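Local atomic coordinates of possible substrate binding protein of ABC transporter system (Rhodopseudomonas palustris, PDB entry 3N0X), a protein that probably binds branched-chain amino acids or related compounds in the periplasm and delivers them to an ABC transporter. Residues T297-A302 / E308-A313; M30-A35 / R45-I50; I99-P104 / F289-A294. All coordinates share one frame; numbering follows the deposited sequence.

Contact 1: T297-A302 / E308-A313; sequences TAVQKA and EKLIAA
Lys301 NZ donates to Ala313 O over 2.9 Å, lying in the plane of that carbonyl on one of its lone pairs, with a C=O...N angle of 131°. The lysine reaches it because CG is anti to the backbone N (chi1 -177°) and the chain beyond stays extended. The same ammonium group donates to a water 3.0 Å from NZ, which in turn donates to Ala312 O, so two neighbouring carbonyls of the second helix are served. Next to this polar edge Ala302 and Ala313 meet methyl to methyl, CB to CB at 3.9 Å, and here the axes of 297-302 and 308-313 pass 8.9 Å apart at 107°, joining the end of helix 283-302 to the helix that follows it. Leu310 CD2 fills in beside the alanines, 3.8 Å from Ala302 CB, and also reaches Ala298 CB and Val299 CG2. Further out, Asp306 OD2 accepts from Lys309 N near the start of helix 307-314, and Leu310 rests on Ile99. Since Ala312 and Ala313 lie near that helix's C-terminal end, the lysine charge probably offsets part of the negative end of its dipole, beside a largely apolar interface.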
loop_
_atom_site.group_PDB
_atom_site.type_symbol
_atom_site.label_atom_id
_atom_site.label_comp_id
_atom_site.label_asym_id
_atom_site.label_seq_id
_atom_site.Cartn_x
_atom_site.Cartn_y
_atom_site.Cartn_z
ATOM N N THR A 297 11.632 1.655 16.666
ATOM C CA THR A 297 10.697 1.659 17.779
ATOM C C THR A 297 10.701 0.268 18.471
ATOM O O THR A 297 10.722 0.200 19.711
ATOM C CB THR A 297 9.320 2.022 17.276
ATOM O OG1 THR A 297 9.380 3.310 16.637
ATOM C CG2 THR A 297 8.304 2.067 18.411
ATOM N N ALA A 298 10.765 -0.804 17.667
ATOM C CA ALA A 298 10.789 -2.178 18.215
ATOM C C ALA A 298 12.048 -2.457 19.014
ATOM O O ALA A 298 11.976 -2.991 20.157
ATOM C CB ALA A 298 10.648 -3.216 17.120
ATOM N N VAL A 299 13.192 -2.089 18.449
ATOM C CA VAL A 299 14.476 -2.386 19.111
ATOM C C VAL A 299 14.613 -1.557 20.380
ATOM O O VAL A 299 15.065 -2.066 21.419
ATOM C CB VAL A 299 15.692 -2.214 18.147
ATOM C CG1 VAL A 299 17.025 -2.345 18.875
ATOM C CG2 VAL A 299 15.627 -3.184 16.970
ATOM N N GLN A 300 14.159 -0.315 20.325
ATOM C CA GLN A 300 14.174 0.561 21.485
ATOM C C GLN A 300 13.268 -0.025 22.593
ATOM O O GLN A 300 13.625 -0.017 23.780
ATOM C CB GLN A 300 13.742 1.989 21.104
ATOM C CG GLN A 300 13.933 2.992 22.214
ATOM N N LYS A 301 12.098 -0.514 22.213
ATOM C CA LYS A 301 11.163 -1.036 23.194
ATOM C C LYS A 301 11.641 -2.370 23.779
ATOM O O LYS A 301 11.571 -2.559 25.007
ATOM C CB LYS A 301 9.766 -1.184 22.601
ATOM C CG LYS A 301 8.752 -1.651 23.627
ATOM C CD LYS A 301 7.363 -1.747 23.047
ATOM C CE LYS A 301 6.515 -2.740 23.849
ATOM N NZ LYS A 301 5.228 -3.071 23.181
ATOM N N ALA A 302 12.147 -3.266 22.924
ATOM C CA ALA A 302 12.629 -4.588 23.348
ATOM C C ALA A 302 13.943 -4.522 24.106
ATOM O O ALA A 302 14.262 -5.446 24.884
ATOM C CB ALA A 302 12.768 -5.507 22.142
ATOM N N GLU A 308 12.508 -13.485 19.883
ATOM C CA GLU A 308 11.302 -13.618 20.707
ATOM C C GLU A 308 10.960 -12.307 21.423
ATOM O O GLU A 308 9.796 -11.946 21.516
ATOM C CB GLU A 308 11.411 -14.782 21.720
ATOM C CG GLU A 308 11.370 -16.176 21.093
ATOM C CD GLU A 308 10.110 -16.407 20.297
ATOM O OE1 GLU A 308 8.990 -16.238 20.861
ATOM O OE2 GLU A 308 10.239 -16.759 19.111
ATOM N N LYS A 309 11.974 -11.552 21.851
ATOM C CA LYS A 309 11.728 -10.257 22.499
ATOM C C LYS A 309 11.147 -9.239 21.513
ATOM O O LYS A 309 10.258 -8.437 21.880
ATOM C CB LYS A 309 13.001 -9.717 23.179
ATOM C CG LYS A 309 13.417 -10.508 24.428
ATOM C CD LYS A 309 14.703 -9.927 25.028
ATOM C CE LYS A 309 15.067 -10.612 26.347
ATOM N NZ LYS A 309 16.392 -10.218 26.826
ATOM N N LEU A 310 11.616 -9.299 20.270
ATOM C CA LEU A 310 11.116 -8.409 19.221
ATOM C C LEU A 310 9.660 -8.727 18.876
ATOM O O LEU A 310 8.842 -7.806 18.764
ATOM C CB LEU A 310 11.991 -8.463 17.969
ATOM C CG LEU A 310 13.346 -7.753 18.116
ATOM C CD1 LEU A 310 14.221 -8.030 16.868
ATOM C CD2 LEU A 310 13.134 -6.271 18.391
ATOM N N ILE A 311 9.312 -10.011 18.726
ATOM C CA ILE A 311 7.920 -10.387 18.441
ATOM C C ILE A 311 7.001 -9.869 19.548
ATOM O O ILE A 311 5.944 -9.314 19.267
ATOM C CB ILE A 311 7.746 -11.939 18.259
ATOM C CG1 ILE A 311 8.504 -12.407 17.018
ATOM C CG2 ILE A 311 6.244 -12.332 18.163
ATOM C CD1 ILE A 311 8.507 -13.951 16.816
ATOM N N ALA A 312 7.401 -10.084 20.806
ATOM C CA ALA A 312 6.598 -9.679 21.956
ATOM C C ALA A 312 6.447 -8.174 22.008
ATOM O O ALA A 312 5.374 -7.656 22.371
ATOM C CB ALA A 312 7.207 -10.217 23.294
ATOM N N ALA A 313 7.527 -7.472 21.678
ATOM C CA ALA A 313 7.508 -6.009 21.664
ATOM C C ALA A 313 6.626 -5.466 20.522
ATOM O O ALA A 313 5.862 -4.499 20.734
ATOM C CB ALA A 313 8.943 -5.465 21.531
HETATM O O HOH W 1 4.203 -5.842 23.815
HETATM O O HOH W 2 15.901 -6.871 26.809
#

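Contact 2: M30-A35 / R45-I50; sequences MGLEYA and RKIVVI
Leu32, whose backbone O accepts a hydrogen bond from Thr36 OG1 near the end of its helix, sends its side chain across to Ile47 and Val49 of the neighbouring strand. The two elements belong to a beta-alpha-beta crossover: strand 5-11 leads through helix 18-35 to strand 45-53, which lies parallel and adjacent to it in the sheet, a unit of the Rossmann-like lobe of periplasmic binding proteins. Between 30-35 and 45-50 the contact is wholly apolar, and a single methyl group carries its closest approaches. Leu32 CG stands anti to the carbonyl carbon (chi1 -66°), and CD1, anti to CA (chi2 172°), is the atom extended toward the strand. It meets two methyls that the strand presents two residues apart on one face. Ile47 CG2 is 4.1 Å from Leu32 CD1. Val49 CG2 comes nearer. As seen from CD1 the two strand methyls are separated by about 74°, so the leucine tip bears on the gap between them. The intervening Val48 points away from the helix, while its backbone bonds to Leu5 and Ile7 tie the strand to 5-11. Side chains of Ile7, Met40 and Val296 also touch Leu32, and Ile7 touches Ile47 as well, so this pair of strands and helix 283-302 pack around one hydrophobic residue. The backbones stay well apart, with Leu32 CA 8.3 Å from Ile47 CA, a gap bridged by side chains. The tightest point is Leu32 CD1 against Val49 CG2, at 3.5 Å.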
loop_
_atom_site.group_PDB
_atom_site.type_symbol
_atom_site.label_atom_id
_atom_site.label_comp_id
_atom_site.label_asym_id
_atom_site.label_seq_id
_atom_site.Cartn_x
_atom_site.Cartn_y
_atom_site.Cartn_z
HETATM N N MSE A 30 16.278 7.618 4.990
HETATM C CA MSE A 30 15.764 8.876 5.562
HETATM C C MSE A 30 15.016 8.641 6.873
HETATM O O MSE A 30 15.108 9.455 7.801
HETATM C CB MSE A 30 14.879 9.609 4.545
HETATM C CG MSE A 30 15.709 10.201 3.447
HETATM SE SE MSE A 30 14.692 11.259 2.190
HETATM C CE MSE A 30 14.357 12.760 3.333
ATOM N N GLY A 31 14.269 7.537 6.964
ATOM C CA GLY A 31 13.612 7.207 8.199
ATOM C C GLY A 31 14.550 6.887 9.360
ATOM O O GLY A 31 14.301 7.287 10.505
ATOM N N LEU A 32 15.639 6.168 9.055
ATOM C CA LEU A 32 16.628 5.850 10.078
ATOM C C LEU A 32 17.367 7.137 10.509
ATOM O O LEU A 32 17.686 7.333 11.691
ATOM C CB LEU A 32 17.612 4.796 9.561
ATOM C CG LEU A 32 17.037 3.395 9.286
ATOM C CD1 LEU A 32 18.072 2.496 8.587
ATOM C CD2 LEU A 32 16.568 2.713 10.625
ATOM N N GLU A 33 17.652 7.988 9.533
ATOM C CA GLU A 33 18.226 9.307 9.803
ATOM C C GLU A 33 17.301 10.105 10.762
ATOM O O GLU A 33 17.725 10.654 11.798
ATOM C CB GLU A 33 18.438 10.049 8.480
ATOM C CG GLU A 33 18.775 11.539 8.687
ATOM C CD GLU A 33 18.829 12.326 7.389
ATOM O OE1 GLU A 33 18.624 11.716 6.309
ATOM O OE2 GLU A 33 19.063 13.565 7.452
ATOM N N TYR A 34 16.011 10.166 10.419
ATOM C CA TYR A 34 15.048 10.905 11.255
ATOM C C TYR A 34 15.019 10.325 12.672
ATOM O O TYR A 34 15.084 11.076 13.671
ATOM C CB TYR A 34 13.650 10.865 10.628
ATOM C CG TYR A 34 12.614 11.608 11.434
ATOM C CD1 TYR A 34 11.866 10.964 12.410
ATOM C CD2 TYR A 34 12.367 12.944 11.176
ATOM C CE1 TYR A 34 10.918 11.688 13.172
ATOM C CE2 TYR A 34 11.437 13.644 11.875
ATOM C CZ TYR A 34 10.735 13.041 12.881
ATOM O OH TYR A 34 9.815 13.826 13.547
ATOM N N ALA A 35 14.898 8.998 12.770
ATOM C CA ALA A 35 14.684 8.310 14.067
ATOM C C ALA A 35 15.848 8.496 14.988
ATOM O O ALA A 35 15.660 8.480 16.202
ATOM C CB ALA A 35 14.446 6.830 13.842
ATOM N N ARG A 45 24.127 1.196 19.701
ATOM C CA ARG A 45 24.391 0.324 18.571
ATOM C C ARG A 45 24.449 1.150 17.304
ATOM O O ARG A 45 23.514 1.892 17.020
ATOM C CB ARG A 45 23.254 -0.714 18.402
ATOM C CG ARG A 45 22.933 -1.632 19.616
ATOM C CD ARG A 45 21.873 -2.731 19.211
ATOM N NE ARG A 45 21.254 -3.432 20.357
ATOM C CZ ARG A 45 20.335 -2.900 21.171
ATOM N NH1 ARG A 45 19.917 -1.645 21.005
ATOM N NH2 ARG A 45 19.837 -3.615 22.167
ATOM N N LYS A 46 25.503 0.987 16.516
ATOM C CA LYS A 46 25.568 1.612 15.202
ATOM C C LYS A 46 24.620 0.846 14.272
ATOM O O LYS A 46 24.612 -0.376 14.254
ATOM C CB LYS A 46 26.995 1.623 14.646
ATOM C CG LYS A 46 27.164 1.919 13.114
ATOM C CD LYS A 46 26.639 3.248 12.593
ATOM C CE LYS A 46 26.935 4.416 13.519
ATOM N NZ LYS A 46 26.627 5.728 12.925
ATOM N N ILE A 47 23.807 1.576 13.526
ATOM C CA ILE A 47 22.858 0.930 12.584
ATOM C C ILE A 47 23.548 0.775 11.243
ATOM O O ILE A 47 24.048 1.741 10.704
ATOM C CB ILE A 47 21.571 1.740 12.402
ATOM C CG1 ILE A 47 20.945 2.009 13.772
ATOM C CG2 ILE A 47 20.611 1.005 11.429
ATOM C CD1 ILE A 47 19.663 2.821 13.791
ATOM N N VAL A 48 23.563 -0.457 10.726
ATOM C CA VAL A 48 24.156 -0.769 9.422
ATOM C C VAL A 48 23.087 -1.437 8.562
ATOM O O VAL A 48 22.442 -2.384 8.986
ATOM C CB VAL A 48 25.390 -1.719 9.572
ATOM C CG1 VAL A 48 25.953 -2.148 8.196
ATOM C CG2 VAL A 48 26.463 -1.034 10.447
ATOM N N VAL A 49 22.896 -0.905 7.367
ATOM C CA VAL A 49 21.961 -1.466 6.423
ATOM C C VAL A 49 22.702 -2.211 5.328
ATOM O O VAL A 49 23.607 -1.653 4.711
ATOM C CB VAL A 49 21.097 -0.390 5.804
ATOM C CG1 VAL A 49 20.194 -0.977 4.735
ATOM C CG2 VAL A 49 20.253 0.272 6.912
ATOM N N ILE A 50 22.318 -3.478 5.142
ATOM C CA ILE A 50 22.830 -4.378 4.109
ATOM C C ILE A 50 21.728 -4.511 3.070
ATOM O O ILE A 50 20.655 -4.976 3.442
ATOM C CB ILE A 50 23.059 -5.791 4.720
ATOM C CG1 ILE A 50 24.073 -5.729 5.867
ATOM C CG2 ILE A 50 23.518 -6.797 3.656
ATOM C CD1 ILE A 50 25.267 -4.902 5.507
#

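Contact 3: I99-P104 / F289-A294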
loop_
_atom_site.group_PDB
_atom_site.type_symbol
_atom_site.label_atom_id
_atom_site.label_comp_id
_atom_site.label_asym_id
_atom_site.label_seq_id
_atom_site.Cartn_x
_atom_site.Cartn_y
_atom_site.Cartn_z
ATOM N N ILE A 99 12.826 -12.122 12.124
ATOM C CA ILE A 99 11.691 -11.365 11.636
ATOM C C ILE A 99 11.930 -10.851 10.216
ATOM O O ILE A 99 13.033 -10.413 9.869
ATOM C CB ILE A 99 11.377 -10.215 12.602
ATOM C CG1 ILE A 99 10.762 -10.801 13.898
ATOM C CG2 ILE A 99 10.423 -9.193 11.954
ATOM C CD1 ILE A 99 10.806 -9.823 15.018
ATOM N N LEU A 100 10.864 -10.861 9.430
ATOM C CA LEU A 100 10.798 -10.176 8.148
ATOM C C LEU A 100 9.653 -9.168 8.240
ATOM O O LEU A 100 8.508 -9.547 8.500
ATOM C CB LEU A 100 10.538 -11.166 7.033
ATOM C CG LEU A 100 10.328 -10.544 5.639
ATOM C CD1 LEU A 100 11.550 -9.785 5.120
ATOM C CD2 LEU A 100 9.912 -11.614 4.643
ATOM N N ILE A 101 9.974 -7.893 8.038
ATOM C CA ILE A 101 8.974 -6.827 7.962
ATOM C C ILE A 101 8.697 -6.642 6.482
ATOM O O ILE A 101 9.581 -6.284 5.689
ATOM C CB ILE A 101 9.459 -5.490 8.573
ATOM C CG1 ILE A 101 9.646 -5.640 10.106
ATOM C CG2 ILE A 101 8.451 -4.384 8.230
ATOM C CD1 ILE A 101 10.410 -4.462 10.732
ATOM N N VAL A 102 7.472 -6.931 6.087
ATOM C CA VAL A 102 7.112 -6.903 4.677
ATOM C C VAL A 102 6.777 -5.475 4.266
ATOM O O VAL A 102 5.902 -4.822 4.856
ATOM C CB VAL A 102 5.980 -7.888 4.346
ATOM C CG1 VAL A 102 5.569 -7.736 2.832
ATOM C CG2 VAL A 102 6.451 -9.336 4.690
ATOM N N GLU A 103 7.494 -5.033 3.230
ATOM C CA GLU A 103 7.418 -3.664 2.723
ATOM C C GLU A 103 8.155 -3.644 1.404
ATOM O O GLU A 103 9.343 -3.951 1.382
ATOM C CB GLU A 103 8.138 -2.711 3.712
ATOM C CG GLU A 103 8.229 -1.284 3.226
ATOM C CD GLU A 103 6.886 -0.623 3.044
ATOM O OE1 GLU A 103 6.052 -0.618 4.006
ATOM O OE2 GLU A 103 6.710 -0.035 1.940
ATOM N N PRO A 104 7.495 -3.222 0.316
ATOM C CA PRO A 104 6.111 -2.745 0.146
ATOM C C PRO A 104 5.040 -3.760 -0.211
ATOM O O PRO A 104 3.881 -3.369 -0.287
ATOM C CB PRO A 104 6.231 -1.785 -1.038
ATOM C CG PRO A 104 7.297 -2.401 -1.867
ATOM C CD PRO A 104 8.322 -2.945 -0.866
ATOM N N PHE A 289 10.253 4.472 4.890
ATOM C CA PHE A 289 10.384 5.296 6.103
ATOM C C PHE A 289 9.611 4.651 7.237
ATOM O O PHE A 289 10.079 4.560 8.378
ATOM C CB PHE A 289 9.873 6.719 5.795
ATOM C CG PHE A 289 10.323 7.807 6.734
ATOM C CD1 PHE A 289 9.997 7.790 8.067
ATOM C CD2 PHE A 289 11.011 8.906 6.237
ATOM C CE1 PHE A 289 10.374 8.867 8.931
ATOM C CE2 PHE A 289 11.379 9.969 7.036
ATOM C CZ PHE A 289 11.042 9.942 8.386
ATOM N N SER A 290 8.392 4.197 6.946
ATOM C CA SER A 290 7.571 3.532 7.938
ATOM C C SER A 290 8.244 2.277 8.481
ATOM O O SER A 290 8.204 2.019 9.708
ATOM C CB SER A 290 6.197 3.198 7.367
ATOM O OG SER A 290 5.564 4.402 6.932
ATOM N N ALA A 291 8.844 1.476 7.600
ATOM C CA ALA A 291 9.591 0.311 8.048
ATOM C C ALA A 291 10.776 0.682 8.950
ATOM O O ALA A 291 11.015 -0.024 9.963
ATOM C CB ALA A 291 10.058 -0.529 6.862
ATOM N N ALA A 292 11.471 1.757 8.629
ATOM C CA ALA A 292 12.574 2.223 9.449
ATOM C C ALA A 292 12.073 2.503 10.841
ATOM O O ALA A 292 12.709 2.162 11.857
ATOM C CB ALA A 292 13.239 3.505 8.811
HETATM N N MSE A 293 10.968 3.250 10.911
HETATM C CA MSE A 293 10.421 3.636 12.186
HETATM C C MSE A 293 9.943 2.439 13.005
HETATM O O MSE A 293 10.110 2.396 14.232
HETATM C CB MSE A 293 9.274 4.632 12.012
HETATM C CG MSE A 293 9.692 5.953 11.490
HETATM SE SE MSE A 293 10.840 7.015 12.589
HETATM C CE MSE A 293 9.653 7.320 14.064
ATOM N N ALA A 294 9.350 1.455 12.336
ATOM C CA ALA A 294 8.951 0.226 13.010
ATOM C C ALA A 294 10.170 -0.476 13.653
ATOM O O ALA A 294 10.127 -0.889 14.808
ATOM C CB ALA A 294 8.272 -0.712 12.033
#
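Ile101 and Glu103 reach one face of helix 283-302 from either side of Val102, at the end of strand 100-102 in the Rossmann-like sheet of the lobe. Ile101 comes first: its CG2 lies 4.4 Å from Ala291 CB, and its CD1 reaches to 4.5 Å from Ala294 CB, one turn further along the helix. The side chains of Ile76 and Met314 also touch Ile101. Val102 turns to the other face of the strand, away from the helix, and packs on Ile110. At Glu103, already in the loop, CB again faces the helix, and CG is anti to the backbone N (chi1 175°). The chain then bends at chi2 (63°), and the buried carboxylate is directed elsewhere: OE1 is hydrogen-bonded to Thr122 OG1, beyond the neighbouring strand 119-121. The backbones come close here, Ala291 CA lying 7.0 Å from Glu103 CA. One alanine methyl thus meets both an isoleucine branch and the aliphatic part of a glutamate, the latter through Glu103 CG, 4.1 Å from Ala291 CB.

How the contacts relate
All three contacts lie in one lobe of the two-lobed binding protein, and helix 283-302 threads through them: it supplies a segment to contacts 1 and 3 and covers Leu32 of contact 2. Along the chain contact 2 closes first, then contact 3 joins residues some 185 apart, and contact 1 follows. Centres of contacts 2 and 3 lie about 12 Å apart, both on the same mixed sheet (strands 45-53 and 100-102); those of contacts 1 and 3 about 13 Å, bridged by Ile99 CD1, 3.5 Å from Leu310 CB; those of contacts 1 and 2 about 16 Å, though Val299 CG1 packs on Arg45 NH1 at 3.7 Å. The late helices complete a lobe begun by N-terminal strands.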